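Local coordinates for protein alanine dehydrogenase (Archaeoglobus fulgidus, PDB 1OMO) that catalyses the reversible NAD-dependent oxidative deamination of L-alanine to pyruvate and ammonium, working as a homodimer, at residues Glu184-Cys188 with Asp189-Thr193; Val201-Ala204 with Glu205-Glu208. One frame throughout, in Å; residues are numbered along the deposited sequence.

Two short-range contacts in series shape the connections between helix 182-185, strand 190-193 and strand 212-215 of the Rossmann-fold NAD domain. From the N terminus, the chain leaves helix 182-185, and contact 1 closes the bend by which 184-188 enters strand 190-193 of the parallel sheet. Further on, before strand 212-215, contact 2 closes on a 3-10 turn at 204-206, within 201-208. The two neither nest nor cross, yet they touch, with centres about 9 Å apart. A salt bridge joins R187 NE to E208 OE1 at 2.8 Å, while S186 packs against W206 and V202. S186 and R187, which follow helix 182-185, are thereby tied to the loop whose V201 lies beside the NAD adenine.

Contact 1. Residues Glu184-Cys188 with Asp189-Thr193; sequences EASRC and DVLVT
From S186 to L191 the backbone bends back on itself, the two CA atoms 6.2 Å apart, as the chain passes from helix 182-185 into strand 190-193 of the Rossmann-fold NAD domain. It is the helix-to-strand half of a crossover, and side chains fill the inside of the bend. C188 SG packs on L191 CB at 3.5 Å. A chi1 of 57° places the sulfur there, between C188's own backbone N and carbonyl carbon. L191 turns back toward the bend with CG anti to the backbone N (174°), and its CD1 rests 3.8 Å from S186 CA. Beyond this apolar core, S186 OG bonds back to the carbonyl of A182. D189 faces away and anchors the start of the strand: OD1 pairs with R122, and OD2 takes the amides of S126 and V127, so both carboxylate oxygens are gripped. The backbone N of R187 bonds to E184 O at 3.0 Å. Each of these two side chains has a second partner, R187 NE pairing with E208 and E184 OE2 with K154. They meet each other in a salt bridge whose hydrogen bond is weak, with E184 OE1 lying in the guanidinium plane, 3.2 Å from R187 NH2.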
ATOM      1  N   GLU A 184     -20.990  31.761  17.366  1.00 26.31           N
ATOM      2  CA  GLU A 184     -20.729  32.965  16.563  1.00 26.18           C
ATOM      3  C   GLU A 184     -19.787  32.699  15.368  1.00 26.55           C
ATOM      4  O   GLU A 184     -19.997  33.224  14.275  1.00 26.44           O
ATOM      5  CB  GLU A 184     -20.182  34.090  17.461  1.00 23.85           C
ATOM      6  CG  GLU A 184     -19.882  35.391  16.744  1.00 26.65           C
ATOM      7  CD  GLU A 184     -21.109  36.008  16.070  1.00 29.15           C
ATOM      8  OE1 GLU A 184     -22.182  36.048  16.711  1.00 27.94           O
ATOM      9  OE2 GLU A 184     -20.992  36.458  14.902  1.00 29.87           O
ATOM     10  N   ALA A 185     -18.758  31.883  15.577  1.00 25.57           N
ATOM     11  CA  ALA A 185     -17.817  31.540  14.504  1.00 23.52           C
ATOM     12  C   ALA A 185     -18.550  30.871  13.359  1.00 22.27           C
ATOM     13  O   ALA A 185     -18.176  31.036  12.221  1.00 21.83           O
ATOM     14  CB  ALA A 185     -16.735  30.600  15.031  1.00 22.89           C
ATOM     15  N   SER A 186     -19.588  30.098  13.678  1.00 23.56           N
ATOM     16  CA  SER A 186     -20.392  29.380  12.682  1.00 23.97           C
ATOM     17  C   SER A 186     -21.215  30.279  11.767  1.00 23.74           C
ATOM     18  O   SER A 186     -21.687  29.855  10.713  1.00 24.75           O
ATOM     19  CB  SER A 186     -21.357  28.436  13.376  1.00 23.17           C
ATOM     20  OG  SER A 186     -20.644  27.547  14.187  1.00 25.34           O
ATOM     21  N   ARG A 187     -21.403  31.512  12.202  1.00 23.28           N
ATOM     22  CA  ARG A 187     -22.157  32.517  11.468  1.00 23.12           C
ATOM     23  C   ARG A 187     -21.163  33.152  10.525  1.00 19.59           C
ATOM     24  O   ARG A 187     -20.393  34.011  10.934  1.00 21.66           O
ATOM     25  CB  ARG A 187     -22.710  33.539  12.473  1.00 25.57           C
ATOM     26  CG  ARG A 187     -23.321  34.772  11.868  1.00 32.04           C
ATOM     27  CD  ARG A 187     -24.181  35.474  12.905  1.00 37.30           C
ATOM     28  NE  ARG A 187     -25.319  34.645  13.295  1.00 39.47           N
ATOM     29  CZ  ARG A 187     -25.613  34.331  14.548  1.00 42.66           C
ATOM     30  NH1 ARG A 187     -26.670  33.570  14.808  1.00 43.77           N
ATOM     31  NH2 ARG A 187     -24.848  34.780  15.538  1.00 44.07           N
ATOM     32  N   CYS A 188     -21.182  32.731   9.266  1.00 18.15           N
ATOM     33  CA  CYS A 188     -20.228  33.231   8.282  1.00 18.43           C
ATOM     34  C   CYS A 188     -20.653  32.843   6.881  1.00 18.28           C
ATOM     35  O   CYS A 188     -21.685  32.216   6.711  1.00 22.34           O
ATOM     36  CB  CYS A 188     -18.856  32.615   8.563  1.00 19.29           C
ATOM     37  SG  CYS A 188     -18.910  30.803   8.537  1.00 21.33           S
ATOM     38  N   ASP A 189     -19.868  33.195   5.871  1.00 18.66           N
ATOM     39  CA  ASP A 189     -20.204  32.793   4.492  1.00 19.11           C
ATOM     40  C   ASP A 189     -19.521  31.436   4.150  1.00 17.31           C
ATOM     41  O   ASP A 189     -20.079  30.609   3.433  1.00 15.66           O
ATOM     42  CB  ASP A 189     -19.749  33.865   3.491  1.00 20.96           C
ATOM     43  CG  ASP A 189     -20.192  35.280   3.894  1.00 23.55           C
ATOM     44  OD1 ASP A 189     -21.391  35.476   4.190  1.00 24.01           O
ATOM     45  OD2 ASP A 189     -19.333  36.191   3.916  1.00 24.27           O
ATOM     46  N   VAL A 190     -18.318  31.234   4.693  1.00 18.08           N
ATOM     47  CA  VAL A 190     -17.510  30.027   4.502  1.00 17.09           C
ATOM     48  C   VAL A 190     -17.083  29.576   5.905  1.00 18.36           C
ATOM     49  O   VAL A 190     -16.421  30.329   6.640  1.00 18.48           O
ATOM     50  CB  VAL A 190     -16.242  30.335   3.630  1.00 16.46           C
ATOM     51  CG1 VAL A 190     -15.338  29.091   3.506  1.00 15.35           C
ATOM     52  CG2 VAL A 190     -16.691  30.806   2.221  1.00 15.05           C
ATOM     53  N   LEU A 191     -17.486  28.362   6.273  1.00 16.67           N
ATOM     54  CA  LEU A 191     -17.176  27.788   7.581  1.00 18.01           C
ATOM     55  C   LEU A 191     -16.252  26.567   7.391  1.00 16.61           C
ATOM     56  O   LEU A 191     -16.612  25.618   6.699  1.00 19.54           O
ATOM     57  CB  LEU A 191     -18.492  27.380   8.279  1.00 15.92           C
ATOM     58  CG  LEU A 191     -18.444  26.626   9.626  1.00 19.27           C
ATOM     59  CD1 LEU A 191     -17.803  27.503  10.714  1.00 15.27           C
ATOM     60  CD2 LEU A 191     -19.872  26.220  10.051  1.00 16.82           C
ATOM     61  N   VAL A 192     -15.072  26.621   7.998  1.00 16.39           N
ATOM     62  CA  VAL A 192     -14.061  25.568   7.922  1.00 15.02           C
ATOM     63  C   VAL A 192     -14.010  24.753   9.235  1.00 17.27           C
ATOM     64  O   VAL A 192     -13.474  25.249  10.220  1.00 20.18           O
ATOM     65  CB  VAL A 192     -12.661  26.193   7.741  1.00 12.85           C
ATOM     66  CG1 VAL A 192     -11.622  25.106   7.583  1.00 10.74           C
ATOM     67  CG2 VAL A 192     -12.660  27.161   6.572  1.00 13.00           C
ATOM     68  N   THR A 193     -14.548  23.531   9.272  1.00 17.64           N
ATOM     69  CA  THR A 193     -14.486  22.735  10.505  1.00 16.25           C
ATOM     70  C   THR A 193     -13.262  21.829  10.416  1.00 17.16           C
ATOM     71  O   THR A 193     -13.111  21.055   9.505  1.00 18.97           O
ATOM     72  CB  THR A 193     -15.760  21.926  10.730  1.00 15.55           C
ATOM     73  OG1 THR A 193     -15.860  20.926   9.732  1.00 14.81           O
ATOM     74  CG2 THR A 193     -17.013  22.859  10.673  1.00 16.99           C
TER

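Contact 2. Residues Val201-Ala204 with Glu205-Glu208; sequences VVKA and EWVE. With NAD (nicotinamide-adenine-dinucleotide), chain D.
K203 lies over one face of the W206 indole, its CB 3.5 Å from the centroid of the five-membered ring and only 8° off the normal, a clear CH-pi contact. The lysine chain then runs extended across the ring, bringing CD to 3.4 Å from W206 CZ2. For the indole, a chi1 of -60° puts CG beside the backbone N, swinging the ring back beneath the lysine. A 3-10 turn holds this geometry: W206 N bonds to K203 O at 3.0 Å, and V207 N to A204 O at 2.8 Å, each donor standing above the carbonyl plane. On the buried side, V202 CG1 meets V207 CG2 at 3.8 Å, the two valines crossing at about a right angle, with I230 of helix 228-232 against both. At the other end, V201 CG2 sits 3.5 Å from N6A of the NAD adenine. With an alanine here in place of W206, the K203 methylenes would be likely to lose the flat surface they lie on, and a gap would probably open beside S186 and A182. Because the indole takes up the aliphatic part of the lysine, the contact implies apolar shielding for those methylenes while the ammonium group is carried on beyond the ring.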
ATOM      1  N   VAL A 201     -20.055  19.518  16.672  1.00 23.15           N
ATOM      2  CA  VAL A 201     -19.452  20.718  17.224  1.00 24.19           C
ATOM      3  C   VAL A 201     -20.153  21.967  16.656  1.00 24.25           C
ATOM      4  O   VAL A 201     -19.947  23.082  17.118  1.00 26.23           O
ATOM      5  CB  VAL A 201     -17.956  20.781  16.892  1.00 23.31           C
ATOM      6  CG1 VAL A 201     -17.488  22.204  17.018  1.00 26.43           C
ATOM      7  CG2 VAL A 201     -17.159  19.858  17.843  1.00 22.66           C
ATOM      8  N   VAL A 202     -20.971  21.774  15.635  1.00 22.61           N
ATOM      9  CA  VAL A 202     -21.681  22.884  15.020  1.00 21.83           C
ATOM     10  C   VAL A 202     -23.161  22.542  15.008  1.00 21.94           C
ATOM     11  O   VAL A 202     -23.552  21.469  14.543  1.00 22.30           O
ATOM     12  CB  VAL A 202     -21.197  23.143  13.551  1.00 18.89           C
ATOM     13  CG1 VAL A 202     -22.078  24.201  12.864  1.00 17.41           C
ATOM     14  CG2 VAL A 202     -19.773  23.607  13.572  1.00 16.34           C
ATOM     15  N   LYS A 203     -23.976  23.454  15.518  1.00 21.32           N
ATOM     16  CA  LYS A 203     -25.423  23.236  15.551  1.00 24.06           C
ATOM     17  C   LYS A 203     -26.093  23.728  14.286  1.00 21.10           C
ATOM     18  O   LYS A 203     -25.690  24.738  13.732  1.00 21.56           O
ATOM     19  CB  LYS A 203     -26.036  23.939  16.770  1.00 25.62           C
ATOM     20  CG  LYS A 203     -25.806  23.180  18.058  1.00 32.33           C
ATOM     21  CD  LYS A 203     -26.336  23.885  19.329  1.00 36.74           C
ATOM     22  CE  LYS A 203     -26.263  22.894  20.508  1.00 40.39           C
ATOM     23  NZ  LYS A 203     -26.398  23.455  21.897  1.00 43.45           N
ATOM     24  N   ALA A 204     -27.117  23.023  13.827  1.00 21.89           N
ATOM     25  CA  ALA A 204     -27.820  23.447  12.618  1.00 23.89           C
ATOM     26  C   ALA A 204     -28.354  24.873  12.725  1.00 24.30           C
ATOM     27  O   ALA A 204     -28.149  25.686  11.838  1.00 24.63           O
ATOM     28  CB  ALA A 204     -28.969  22.483  12.280  1.00 20.73           C
ATOM     29  N   GLU A 205     -29.019  25.187  13.819  1.00 27.35           N
ATOM     30  CA  GLU A 205     -29.581  26.527  13.962  1.00 29.38           C
ATOM     31  C   GLU A 205     -28.526  27.622  13.923  1.00 27.86           C
ATOM     32  O   GLU A 205     -28.855  28.786  13.800  1.00 29.84           O
ATOM     33  CB  GLU A 205     -30.425  26.636  15.245  1.00 32.20           C
ATOM     34  CG  GLU A 205     -29.607  26.840  16.513  1.00 40.33           C
ATOM     35  CD  GLU A 205     -30.141  26.048  17.694  1.00 45.05           C
ATOM     36  OE1 GLU A 205     -30.350  24.823  17.552  1.00 46.68           O
ATOM     37  OE2 GLU A 205     -30.337  26.652  18.774  1.00 49.15           O
ATOM     38  N   TRP A 206     -27.254  27.263  14.030  1.00 27.85           N
ATOM     39  CA  TRP A 206     -26.194  28.265  13.964  1.00 25.20           C
ATOM     40  C   TRP A 206     -25.816  28.547  12.493  1.00 24.41           C
ATOM     41  O   TRP A 206     -25.183  29.554  12.184  1.00 20.16           O
ATOM     42  CB  TRP A 206     -24.932  27.778  14.693  1.00 25.94           C
ATOM     43  CG  TRP A 206     -25.072  27.462  16.166  1.00 26.81           C
ATOM     44  CD1 TRP A 206     -26.146  27.720  16.973  1.00 27.07           C
ATOM     45  CD2 TRP A 206     -24.080  26.854  17.008  1.00 26.18           C
ATOM     46  NE1 TRP A 206     -25.885  27.314  18.264  1.00 26.19           N
ATOM     47  CE2 TRP A 206     -24.626  26.780  18.316  1.00 26.20           C
ATOM     48  CE3 TRP A 206     -22.787  26.365  16.785  1.00 26.07           C
ATOM     49  CZ2 TRP A 206     -23.922  26.238  19.395  1.00 24.55           C
ATOM     50  CZ3 TRP A 206     -22.085  25.823  17.860  1.00 27.22           C
ATOM     51  CH2 TRP A 206     -22.659  25.763  19.150  1.00 24.93           C
ATOM     52  N   VAL A 207     -26.199  27.658  11.581  1.00 24.60           N
ATOM     53  CA  VAL A 207     -25.794  27.847  10.187  1.00 25.89           C
ATOM     54  C   VAL A 207     -26.801  28.614   9.363  1.00 26.72           C
ATOM     55  O   VAL A 207     -27.960  28.211   9.243  1.00 25.90           O
ATOM     56  CB  VAL A 207     -25.510  26.503   9.470  1.00 25.17           C
ATOM     57  CG1 VAL A 207     -25.007  26.773   8.032  1.00 26.31           C
ATOM     58  CG2 VAL A 207     -24.464  25.699  10.248  1.00 21.30           C
ATOM     59  N   GLU A 208     -26.332  29.728   8.804  1.00 27.05           N
ATOM     60  CA  GLU A 208     -27.173  30.581   7.978  1.00 28.87           C
ATOM     61  C   GLU A 208     -27.197  30.111   6.531  1.00 28.01           C
ATOM     62  O   GLU A 208     -26.297  29.392   6.080  1.00 27.73           O
ATOM     63  CB  GLU A 208     -26.668  32.033   8.019  1.00 31.19           C
ATOM     64  CG  GLU A 208     -26.287  32.529   9.434  1.00 33.30           C
ATOM     65  CD  GLU A 208     -26.809  33.933   9.764  1.00 33.56           C
ATOM     66  OE1 GLU A 208     -26.213  34.581  10.640  1.00 36.24           O
ATOM     67  OE2 GLU A 208     -27.810  34.391   9.172  1.00 34.38           O
TER
HETATM   68  PA  NAD D 400      -4.494  19.445  15.467  1.00 42.62           P
HETATM   69  O1A NAD D 400      -4.582  18.576  16.667  1.00 41.84           O
HETATM   70  O2A NAD D 400      -3.265  20.348  15.294  1.00 43.02           O
HETATM   71  O5B NAD D 400      -5.779  20.424  15.122  1.00 39.47           O
HETATM   72  C5B NAD D 400      -7.136  20.177  15.683  1.00 35.24           C
HETATM   73  C4B NAD D 400      -7.502  21.426  16.527  1.00 32.55           C
HETATM   74  O4B NAD D 400      -8.887  21.112  16.997  1.00 28.95           O
HETATM   75  C3B NAD D 400      -6.708  21.648  17.901  1.00 31.27           C
HETATM   76  O3B NAD D 400      -6.118  23.007  17.957  1.00 28.82           O
HETATM   77  C2B NAD D 400      -7.735  21.383  19.028  1.00 28.97           C
HETATM   78  O2B NAD D 400      -7.573  21.994  20.256  1.00 27.63           O
HETATM   79  C1B NAD D 400      -9.063  21.689  18.269  1.00 29.36           C
HETATM   80  N9A NAD D 400     -10.199  20.980  18.781  1.00 28.41           N
HETATM   81  C8A NAD D 400     -10.354  19.691  19.249  1.00 30.16           C
HETATM   82  N7A NAD D 400     -11.585  19.411  19.619  1.00 31.29           N
HETATM   83  C5A NAD D 400     -12.323  20.495  19.422  1.00 26.49           C
HETATM   84  C6A NAD D 400     -13.745  20.769  19.634  1.00 26.41           C
HETATM   85  N6A NAD D 400     -14.554  19.870  20.133  1.00 24.99           N
HETATM   86  N1A NAD D 400     -14.148  22.046  19.285  1.00 24.17           N
HETATM   87  C2A NAD D 400     -13.323  22.994  18.780  1.00 27.02           C
HETATM   88  N3A NAD D 400     -11.944  22.777  18.564  1.00 25.01           N
HETATM   89  C4A NAD D 400     -11.496  21.505  18.884  1.00 27.03           C
HETATM   90  O3  NAD D 400      -4.708  18.723  13.982  1.00 35.43           O
HETATM   91  PN  NAD D 400      -4.643  19.241  12.365  1.00 38.15           P
HETATM   92  O1N NAD D 400      -4.557  20.745  12.374  1.00 40.39           O
HETATM   93  O2N NAD D 400      -3.648  18.375  11.618  1.00 37.75           O
HETATM   94  O5D NAD D 400      -6.215  18.800  11.945  1.00 39.15           O
HETATM   95  C5D NAD D 400      -6.517  17.373  12.534  1.00 41.45           C
HETATM   96  C4D NAD D 400      -7.813  16.818  12.041  1.00 44.01           C
HETATM   97  O4D NAD D 400      -7.761  16.838  10.507  1.00 45.94           O
HETATM   98  C3D NAD D 400      -8.079  15.321  12.397  1.00 43.52           C
HETATM   99  O3D NAD D 400      -9.484  15.005  12.408  1.00 42.92           O
HETATM  100  C2D NAD D 400      -7.311  14.631  11.265  1.00 42.97           C
HETATM  101  O2D NAD D 400      -7.430  13.247  11.241  1.00 41.14           O
HETATM  102  C1D NAD D 400      -7.864  15.446  10.001  1.00 44.29           C
HETATM  103  N1N NAD D 400      -7.054  15.538   8.737  1.00 44.63           N
HETATM  104  C2N NAD D 400      -7.843  15.210   7.550  1.00 44.12           C
HETATM  105  C3N NAD D 400      -7.163  15.477   6.307  1.00 44.92           C
HETATM  106  C7N NAD D 400      -8.054  15.091   4.980  1.00 45.93           C
HETATM  107  O7N NAD D 400      -7.440  14.837   3.905  1.00 46.39           O
HETATM  108  N7N NAD D 400      -9.420  15.082   5.100  1.00 46.40           N
HETATM  109  C4N NAD D 400      -5.866  16.020   6.151  1.00 43.63           C
HETATM  110  C5N NAD D 400      -5.203  16.303   7.415  1.00 43.73           C
HETATM  111  C6N NAD D 400      -5.787  16.071   8.670  1.00 44.10           C